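Protein PUF4 (Saccharomyces cerevisiae, PDB 3BWT) binds mRNA through its helical Pumilio-homology domain and takes part in regulating gene expression. Local coordinates at residues A[200-210]-A[239-248]; A[259-268]-A[298-309]. One frame throughout, in Å; residues are numbered along the deposited sequence.

The two contacts join consecutive repeats of one Pumilio-homology domain. Contact 1 holds Pumilio repeat 6 against repeat 7, and contact 2 holds repeat 7 against repeat 8, so repeat 7 takes part in both. Along the chain they come in series, and helix 245-253, used in contact 1, is followed directly by helix 256-279, used in contact 2. Their centres are about 22 Å apart and their nearest atoms about 4 Å, without touching. Contact 1 involves the loops and helix starts that, as in other PUF proteins, bear the RNA-reading side chains, whereas contact 2 packs parts of helices 256-279 and 300-310 side by side, probably away from that surface.

Contact 1 (A[200-210]-A[239-248]); sequences TLDPFGNYVVQ and LSIHKFGSNV
Leu201 lays its CD2 methyl over the centre of the His242 imidazole, 3.3 Å from the ring centroid and almost on its normal, a CH-pi contact; CA of Phe244 lies at the imidazole edge. The phenyl ring of Phe244 is sandwiched: CA of Pro203 covers one face, 3.6 Å from the centroid, and CB of Lys243 the opposite one. At its edge, CD2 of Phe244 meets the carbonyl O of Leu201 at 3.4 Å.

With CG of His242 on the far side of CB from the backbone N (chi1 -168°), ND1 is placed to accept from Gly245 N (3.0 Å, nearly straight at 175°) and from Phe244 N. Asp202 plays the same part one repeat earlier, its OD1 capping Phe204 N and Gly205 N. A leucine in place of His242 would probably leave the amides of Phe244 and Gly245 without their acceptor and Leu201 without its flat platform.

These matching turns lead into the helices that in PUF proteins line the RNA-binding surface. Asn206, Tyr207 and Gln210 fit the Asn-Tyr-x-x-Gln pattern that reads uracil in relatives, consistent with a base-recognition site here. The Asn206 amide is tied back by ND2 to Asp202 O (2.8 Å), in that carbonyl's plane, while NE2 of Gln210 makes a weak bond to Asn206 OD1. Deeper in, Val248 is a knob among Thr200, Asn206, Val209 and Gln210, its CG2 3.9 Å from Thr200 CG2, and Leu232 of helix 224-232 backs both Thr200 and Val248.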
# COMPACT_ATOMS: atom_id res chain seq x y z
N THR A 200 -11.82 2.52 11.57
CA THR A 200 -12.39 1.18 11.57
C THR A 200 -13.63 1.11 10.68
O THR A 200 -13.85 0.12 9.98
CB THR A 200 -12.69 0.73 13.03
OG1 THR A 200 -11.47 0.73 13.78
CG2 THR A 200 -13.34 -0.66 13.08
N LEU A 201 -14.42 2.18 10.70
CA LEU A 201 -15.66 2.25 9.94
C LEU A 201 -15.43 2.73 8.52
O LEU A 201 -16.35 2.78 7.70
CB LEU A 201 -16.64 3.19 10.64
CG LEU A 201 -17.08 2.76 12.05
CD1 LEU A 201 -18.27 3.61 12.51
CD2 LEU A 201 -17.41 1.27 12.07
N ASP A 202 -14.19 3.09 8.22
CA ASP A 202 -13.87 3.69 6.93
C ASP A 202 -13.54 2.65 5.86
O ASP A 202 -12.88 1.66 6.15
CB ASP A 202 -12.70 4.65 7.10
CG ASP A 202 -12.42 5.42 5.85
OD1 ASP A 202 -11.57 4.95 5.06
OD2 ASP A 202 -13.07 6.46 5.64
N PRO A 203 -13.98 2.89 4.62
CA PRO A 203 -13.70 2.03 3.46
C PRO A 203 -12.22 1.71 3.35
O PRO A 203 -11.84 0.56 3.11
CB PRO A 203 -14.09 2.89 2.27
CG PRO A 203 -14.97 3.93 2.79
CD PRO A 203 -14.67 4.14 4.23
N PHE A 204 -11.38 2.73 3.52
CA PHE A 204 -9.95 2.55 3.36
C PHE A 204 -9.17 2.51 4.68
O PHE A 204 -8.16 1.82 4.79
CB PHE A 204 -9.39 3.60 2.38
CG PHE A 204 -10.10 3.59 1.06
CD1 PHE A 204 -9.91 2.54 0.17
CD2 PHE A 204 -11.00 4.60 0.72
CE1 PHE A 204 -10.58 2.52 -1.04
CE2 PHE A 204 -11.67 4.58 -0.48
CZ PHE A 204 -11.47 3.55 -1.37
N GLY A 205 -9.67 3.22 5.68
CA GLY A 205 -9.04 3.26 6.99
C GLY A 205 -9.00 1.90 7.65
O GLY A 205 -8.05 1.57 8.36
N ASN A 206 -10.03 1.10 7.43
CA ASN A 206 -10.10 -0.20 8.08
C ASN A 206 -8.93 -1.09 7.67
O ASN A 206 -8.52 -1.97 8.42
CB ASN A 206 -11.42 -0.90 7.78
CG ASN A 206 -11.43 -1.56 6.42
OD1 ASN A 206 -11.20 -2.77 6.31
ND2 ASN A 206 -11.68 -0.78 5.39
N TYR A 207 -8.39 -0.86 6.48
CA TYR A 207 -7.24 -1.65 6.04
C TYR A 207 -5.95 -1.25 6.75
O TYR A 207 -5.10 -2.10 7.03
CB TYR A 207 -7.07 -1.58 4.53
CG TYR A 207 -8.13 -2.35 3.78
CD1 TYR A 207 -8.18 -3.74 3.83
CD2 TYR A 207 -9.10 -1.68 3.03
CE1 TYR A 207 -9.15 -4.44 3.14
CE2 TYR A 207 -10.08 -2.38 2.35
CZ TYR A 207 -10.10 -3.76 2.41
OH TYR A 207 -11.08 -4.45 1.74
N VAL A 208 -5.81 0.04 7.05
CA VAL A 208 -4.67 0.51 7.84
C VAL A 208 -4.70 -0.10 9.25
O VAL A 208 -3.69 -0.54 9.77
CB VAL A 208 -4.66 2.06 7.94
CG1 VAL A 208 -3.60 2.53 8.92
CG2 VAL A 208 -4.45 2.71 6.57
N VAL A 209 -5.88 -0.12 9.86
CA VAL A 209 -6.01 -0.68 11.19
C VAL A 209 -5.66 -2.17 11.19
O VAL A 209 -5.03 -2.67 12.12
CB VAL A 209 -7.44 -0.46 11.73
CG1 VAL A 209 -7.59 -1.06 13.12
CG2 VAL A 209 -7.76 1.02 11.76
N GLN A 210 -6.05 -2.87 10.13
CA GLN A 210 -5.70 -4.28 9.99
C GLN A 210 -4.21 -4.46 9.78
O GLN A 210 -3.61 -5.42 10.25
CB GLN A 210 -6.42 -4.89 8.79
CG GLN A 210 -7.93 -4.91 8.86
CD GLN A 210 -8.51 -5.73 7.72
OE1 GLN A 210 -8.22 -6.92 7.59
NE2 GLN A 210 -9.30 -5.09 6.86
N LEU A 239 -19.58 -3.49 15.57
CA LEU A 239 -18.64 -3.49 14.46
C LEU A 239 -18.74 -4.76 13.64
O LEU A 239 -18.32 -4.79 12.47
CB LEU A 239 -17.22 -3.34 14.98
CG LEU A 239 -16.94 -2.08 15.80
CD1 LEU A 239 -15.60 -2.18 16.51
CD2 LEU A 239 -17.00 -0.84 14.93
N SER A 240 -19.27 -5.82 14.23
CA SER A 240 -19.39 -7.09 13.52
C SER A 240 -20.46 -7.03 12.43
O SER A 240 -20.47 -7.85 11.51
CB SER A 240 -19.70 -8.24 14.49
OG SER A 240 -18.52 -8.70 15.11
N ILE A 241 -21.36 -6.06 12.54
CA ILE A 241 -22.44 -5.93 11.57
C ILE A 241 -22.26 -4.68 10.73
O ILE A 241 -23.21 -4.15 10.15
CB ILE A 241 -23.82 -5.91 12.25
CG1 ILE A 241 -24.00 -4.61 13.04
CG2 ILE A 241 -23.95 -7.13 13.18
CD1 ILE A 241 -25.30 -4.53 13.77
N HIS A 242 -21.01 -4.22 10.66
CA HIS A 242 -20.64 -3.05 9.88
C HIS A 242 -19.84 -3.47 8.66
O HIS A 242 -18.93 -4.29 8.75
CB HIS A 242 -19.82 -2.10 10.75
CG HIS A 242 -19.65 -0.75 10.15
ND1 HIS A 242 -18.64 -0.46 9.25
CD2 HIS A 242 -20.36 0.40 10.31
CE1 HIS A 242 -18.74 0.81 8.88
NE2 HIS A 242 -19.77 1.35 9.51
N LYS A 243 -20.20 -2.91 7.50
CA LYS A 243 -19.54 -3.21 6.23
C LYS A 243 -18.01 -3.27 6.34
O LYS A 243 -17.36 -4.16 5.78
CB LYS A 243 -19.89 -2.16 5.18
CG LYS A 243 -21.35 -2.13 4.72
CD LYS A 243 -21.59 -1.06 3.66
CE LYS A 243 -23.06 -1.05 3.23
NZ LYS A 243 -23.31 0.01 2.20
N PHE A 244 -17.44 -2.30 7.05
CA PHE A 244 -15.99 -2.17 7.11
C PHE A 244 -15.42 -2.50 8.48
O PHE A 244 -14.36 -3.09 8.57
CB PHE A 244 -15.58 -0.77 6.66
CG PHE A 244 -16.09 -0.42 5.31
CD1 PHE A 244 -15.88 -1.29 4.24
CD2 PHE A 244 -16.81 0.73 5.09
CE1 PHE A 244 -16.36 -1.00 2.99
CE2 PHE A 244 -17.29 1.03 3.83
CZ PHE A 244 -17.06 0.16 2.78
N GLY A 245 -16.14 -2.13 9.53
CA GLY A 245 -15.74 -2.48 10.88
C GLY A 245 -15.55 -3.97 11.05
O GLY A 245 -14.65 -4.40 11.78
N SER A 246 -16.38 -4.76 10.37
CA SER A 246 -16.32 -6.21 10.47
C SER A 246 -15.01 -6.79 9.92
O SER A 246 -14.62 -7.91 10.26
CB SER A 246 -17.53 -6.85 9.75
OG SER A 246 -17.39 -6.78 8.34
N ASN A 247 -14.35 -6.03 9.05
CA ASN A 247 -13.06 -6.46 8.50
C ASN A 247 -12.03 -6.53 9.60
O ASN A 247 -11.20 -7.42 9.63
CB ASN A 247 -12.57 -5.48 7.44
CG ASN A 247 -13.41 -5.50 6.19
OD1 ASN A 247 -13.34 -4.58 5.39
ND2 ASN A 247 -14.20 -6.56 6.01
N VAL A 248 -12.10 -5.55 10.49
CA VAL A 248 -11.20 -5.48 11.63
C VAL A 248 -11.54 -6.56 12.66
O VAL A 248 -10.66 -7.25 13.15
CB VAL A 248 -11.24 -4.08 12.28
CG1 VAL A 248 -10.32 -4.04 13.49
CG2 VAL A 248 -10.84 -3.02 11.28

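Contact 2 (A[259-268]-A[298-309]); sequences SEPMILEILN and QNDYLYKRLSEI
Asn299 and Glu260 meet because CG of Asn299 stands opposite its own backbone N (chi1 -166°) while the chain of Glu260 runs out extended beyond CG. ND2 of Asn299 then donates to Glu260 OE1 at 3.2 Å, approaching from above the carboxylate plane, and OD1 of the same amide accepts from Leu302 N, capping the start of helix 300-310. Arg305, extended from CG to NE, lies across Leu267, whose CB sits over one face of the guanidinium; CD1 of Leu267 comes within 3.4 Å of Arg305 CD.

Leu267 is a knob among Leu302, Arg305, Leu306 and Ile309, with its CG 3.4 Å from Leu306 CD2. Leu302 answers as a knob among Glu260, Ile263, Leu264 and Leu267, its CD2 meeting Leu267 CD1 at 3.5 Å. Ile294 of helix 284-298 touches both Ser259 and Ile263. The axes of segments 259-268 and 300-309 approach to 10.8 Å and run roughly parallel, at 29°. Side-by-side stacking of helices from successive repeats is typical of the alpha-helical solenoid of the Pumilio-homology domain, and here it joins repeats 7 and 8.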
# COMPACT_ATOMS: atom_id res chain seq x y z
N SER A 259 -7.60 -13.68 19.46
CA SER A 259 -8.82 -14.39 19.06
C SER A 259 -9.81 -14.46 20.22
O SER A 259 -10.94 -13.98 20.12
CB SER A 259 -8.50 -15.82 18.60
OG SER A 259 -7.49 -15.85 17.60
N GLU A 260 -9.36 -15.05 21.32
CA GLU A 260 -10.27 -15.52 22.35
C GLU A 260 -10.94 -14.42 23.20
O GLU A 260 -12.12 -14.52 23.51
CB GLU A 260 -9.61 -16.63 23.16
CG GLU A 260 -9.15 -17.77 22.23
CD GLU A 260 -8.66 -19.03 22.93
OE1 GLU A 260 -8.60 -19.06 24.18
OE2 GLU A 260 -8.32 -20.00 22.20
N PRO A 261 -10.20 -13.37 23.56
CA PRO A 261 -10.88 -12.23 24.19
C PRO A 261 -12.05 -11.71 23.36
O PRO A 261 -13.12 -11.38 23.91
CB PRO A 261 -9.78 -11.18 24.25
CG PRO A 261 -8.52 -11.97 24.37
CD PRO A 261 -8.74 -13.22 23.56
N MET A 262 -11.86 -11.62 22.05
CA MET A 262 -12.90 -11.13 21.15
C MET A 262 -14.08 -12.09 21.09
O MET A 262 -15.24 -11.68 21.19
CB MET A 262 -12.35 -10.88 19.74
CG MET A 262 -13.35 -10.25 18.77
SD MET A 262 -13.97 -8.61 19.23
CE MET A 262 -12.49 -7.63 19.06
N ILE A 263 -13.78 -13.37 20.90
CA ILE A 263 -14.81 -14.41 20.88
C ILE A 263 -15.59 -14.36 22.19
O ILE A 263 -16.81 -14.53 22.21
CB ILE A 263 -14.18 -15.80 20.68
CG1 ILE A 263 -13.57 -15.90 19.28
CG2 ILE A 263 -15.22 -16.89 20.90
CD1 ILE A 263 -12.86 -17.21 19.01
N LEU A 264 -14.87 -14.11 23.28
CA LEU A 264 -15.47 -13.99 24.60
C LEU A 264 -16.46 -12.84 24.69
O LEU A 264 -17.55 -13.00 25.25
CB LEU A 264 -14.39 -13.80 25.65
CG LEU A 264 -14.02 -15.05 26.44
CD1 LEU A 264 -12.80 -14.77 27.30
CD2 LEU A 264 -15.21 -15.47 27.28
N GLU A 265 -16.06 -11.68 24.18
CA GLU A 265 -16.92 -10.51 24.18
C GLU A 265 -18.21 -10.81 23.43
O GLU A 265 -19.31 -10.54 23.91
CB GLU A 265 -16.21 -9.33 23.52
CG GLU A 265 -16.91 -8.00 23.75
CD GLU A 265 -16.82 -7.56 25.19
OE1 GLU A 265 -16.00 -8.13 25.93
OE2 GLU A 265 -17.57 -6.63 25.57
N ILE A 266 -18.05 -11.37 22.24
CA ILE A 266 -19.19 -11.79 21.43
C ILE A 266 -20.09 -12.76 22.20
O ILE A 266 -21.32 -12.64 22.16
CB ILE A 266 -18.72 -12.40 20.09
CG1 ILE A 266 -18.13 -11.29 19.20
CG2 ILE A 266 -19.84 -13.13 19.38
CD1 ILE A 266 -17.48 -11.78 17.93
N LEU A 267 -19.49 -13.70 22.93
CA LEU A 267 -20.24 -14.65 23.75
C LEU A 267 -20.94 -14.01 24.94
O LEU A 267 -22.06 -14.37 25.28
CB LEU A 267 -19.33 -15.77 24.26
CG LEU A 267 -19.24 -17.02 23.39
CD1 LEU A 267 -18.11 -17.91 23.89
CD2 LEU A 267 -20.57 -17.78 23.37
N ASN A 268 -20.28 -13.06 25.60
CA ASN A 268 -20.78 -12.51 26.85
C ASN A 268 -21.64 -11.26 26.73
O ASN A 268 -22.78 -11.24 27.20
CB ASN A 268 -19.63 -12.29 27.82
CG ASN A 268 -19.00 -13.59 28.28
OD1 ASN A 268 -19.68 -14.60 28.46
ND2 ASN A 268 -17.69 -13.57 28.48
N GLN A 298 -9.15 -23.59 18.25
CA GLN A 298 -8.34 -23.11 19.36
C GLN A 298 -8.89 -23.43 20.73
O GLN A 298 -8.13 -23.50 21.70
CB GLN A 298 -8.15 -21.60 19.25
CG GLN A 298 -7.35 -21.16 18.04
CD GLN A 298 -7.27 -19.66 17.91
OE1 GLN A 298 -7.57 -18.92 18.85
NE2 GLN A 298 -6.88 -19.19 16.72
N ASN A 299 -10.20 -23.61 20.84
CA ASN A 299 -10.80 -23.71 22.16
C ASN A 299 -12.17 -24.40 22.19
O ASN A 299 -13.20 -23.79 21.91
CB ASN A 299 -10.85 -22.32 22.79
CG ASN A 299 -11.13 -22.37 24.27
OD1 ASN A 299 -11.98 -23.14 24.73
ND2 ASN A 299 -10.43 -21.53 25.03
N ASP A 300 -12.17 -25.68 22.56
CA ASP A 300 -13.38 -26.49 22.59
C ASP A 300 -14.45 -25.92 23.51
O ASP A 300 -15.64 -26.03 23.24
CB ASP A 300 -13.02 -27.91 23.01
CG ASP A 300 -11.88 -28.48 22.20
OD1 ASP A 300 -12.04 -28.65 20.97
OD2 ASP A 300 -10.81 -28.74 22.79
N TYR A 301 -14.02 -25.31 24.61
CA TYR A 301 -14.97 -24.75 25.55
C TYR A 301 -15.73 -23.58 24.93
O TYR A 301 -16.92 -23.40 25.16
CB TYR A 301 -14.27 -24.32 26.84
CG TYR A 301 -15.00 -23.21 27.56
CD1 TYR A 301 -14.66 -21.88 27.34
CD2 TYR A 301 -16.05 -23.48 28.45
CE1 TYR A 301 -15.32 -20.86 27.98
CE2 TYR A 301 -16.72 -22.45 29.09
CZ TYR A 301 -16.34 -21.14 28.85
OH TYR A 301 -16.96 -20.10 29.47
N LEU A 302 -15.03 -22.80 24.12
CA LEU A 302 -15.65 -21.65 23.46
C LEU A 302 -16.51 -22.10 22.28
O LEU A 302 -17.60 -21.58 22.07
CB LEU A 302 -14.58 -20.65 23.02
CG LEU A 302 -13.90 -19.82 24.12
CD1 LEU A 302 -12.76 -18.96 23.56
CD2 LEU A 302 -14.91 -18.94 24.85
N TYR A 303 -16.03 -23.09 21.53
CA TYR A 303 -16.75 -23.60 20.37
C TYR A 303 -18.10 -24.21 20.76
O TYR A 303 -19.14 -23.92 20.16
CB TYR A 303 -15.91 -24.65 19.64
CG TYR A 303 -16.63 -25.35 18.52
CD1 TYR A 303 -16.84 -24.73 17.29
CD2 TYR A 303 -17.12 -26.65 18.69
CE1 TYR A 303 -17.51 -25.38 16.26
CE2 TYR A 303 -17.79 -27.31 17.67
CZ TYR A 303 -17.98 -26.67 16.45
OH TYR A 303 -18.63 -27.32 15.43
N LYS A 304 -18.07 -25.08 21.76
CA LYS A 304 -19.28 -25.70 22.28
C LYS A 304 -20.20 -24.62 22.84
O LYS A 304 -21.42 -24.70 22.69
CB LYS A 304 -18.93 -26.74 23.34
CG LYS A 304 -18.20 -27.96 22.78
CD LYS A 304 -18.86 -28.43 21.47
CE LYS A 304 -18.26 -29.73 20.94
NZ LYS A 304 -18.93 -30.16 19.68
N ARG A 305 -19.61 -23.61 23.46
CA ARG A 305 -20.40 -22.52 24.00
C ARG A 305 -21.11 -21.73 22.88
O ARG A 305 -22.31 -21.45 22.98
CB ARG A 305 -19.54 -21.60 24.87
CG ARG A 305 -20.35 -20.50 25.50
CD ARG A 305 -19.53 -19.64 26.44
NE ARG A 305 -20.31 -18.56 27.02
CZ ARG A 305 -19.84 -17.65 27.87
NH1 ARG A 305 -18.57 -17.70 28.27
NH2 ARG A 305 -20.64 -16.71 28.34
N LEU A 306 -20.38 -21.38 21.85
CA LEU A 306 -20.97 -20.75 20.67
C LEU A 306 -22.01 -21.64 20.02
O LEU A 306 -23.12 -21.20 19.71
CB LEU A 306 -19.89 -20.43 19.64
CG LEU A 306 -18.80 -19.41 19.97
CD1 LEU A 306 -17.79 -19.37 18.84
CD2 LEU A 306 -19.41 -18.04 20.16
N SER A 307 -21.65 -22.90 19.78
CA SER A 307 -22.55 -23.85 19.15
C SER A 307 -23.91 -23.89 19.81
O SER A 307 -24.94 -23.90 19.13
CB SER A 307 -21.94 -25.24 19.16
OG SER A 307 -20.90 -25.34 18.22
N GLU A 308 -23.94 -23.90 21.14
CA GLU A 308 -25.21 -24.14 21.82
C GLU A 308 -26.15 -22.94 21.80
O GLU A 308 -27.35 -23.09 22.01
CB GLU A 308 -25.02 -24.69 23.24
CG GLU A 308 -24.14 -23.88 24.16
CD GLU A 308 -23.69 -24.69 25.37
OE1 GLU A 308 -23.75 -25.95 25.29
OE2 GLU A 308 -23.26 -24.08 26.38
N ILE A 309 -25.61 -21.76 21.51
CA ILE A 309 -26.45 -20.59 21.29
C ILE A 309 -26.89 -20.49 19.84
O ILE A 309 -28.01 -20.07 19.54
CB ILE A 309 -25.72 -19.31 21.65
CG1 ILE A 309 -25.44 -19.28 23.15
CG2 ILE A 309 -26.55 -18.10 21.22
CD1 ILE A 309 -24.77 -18.02 23.61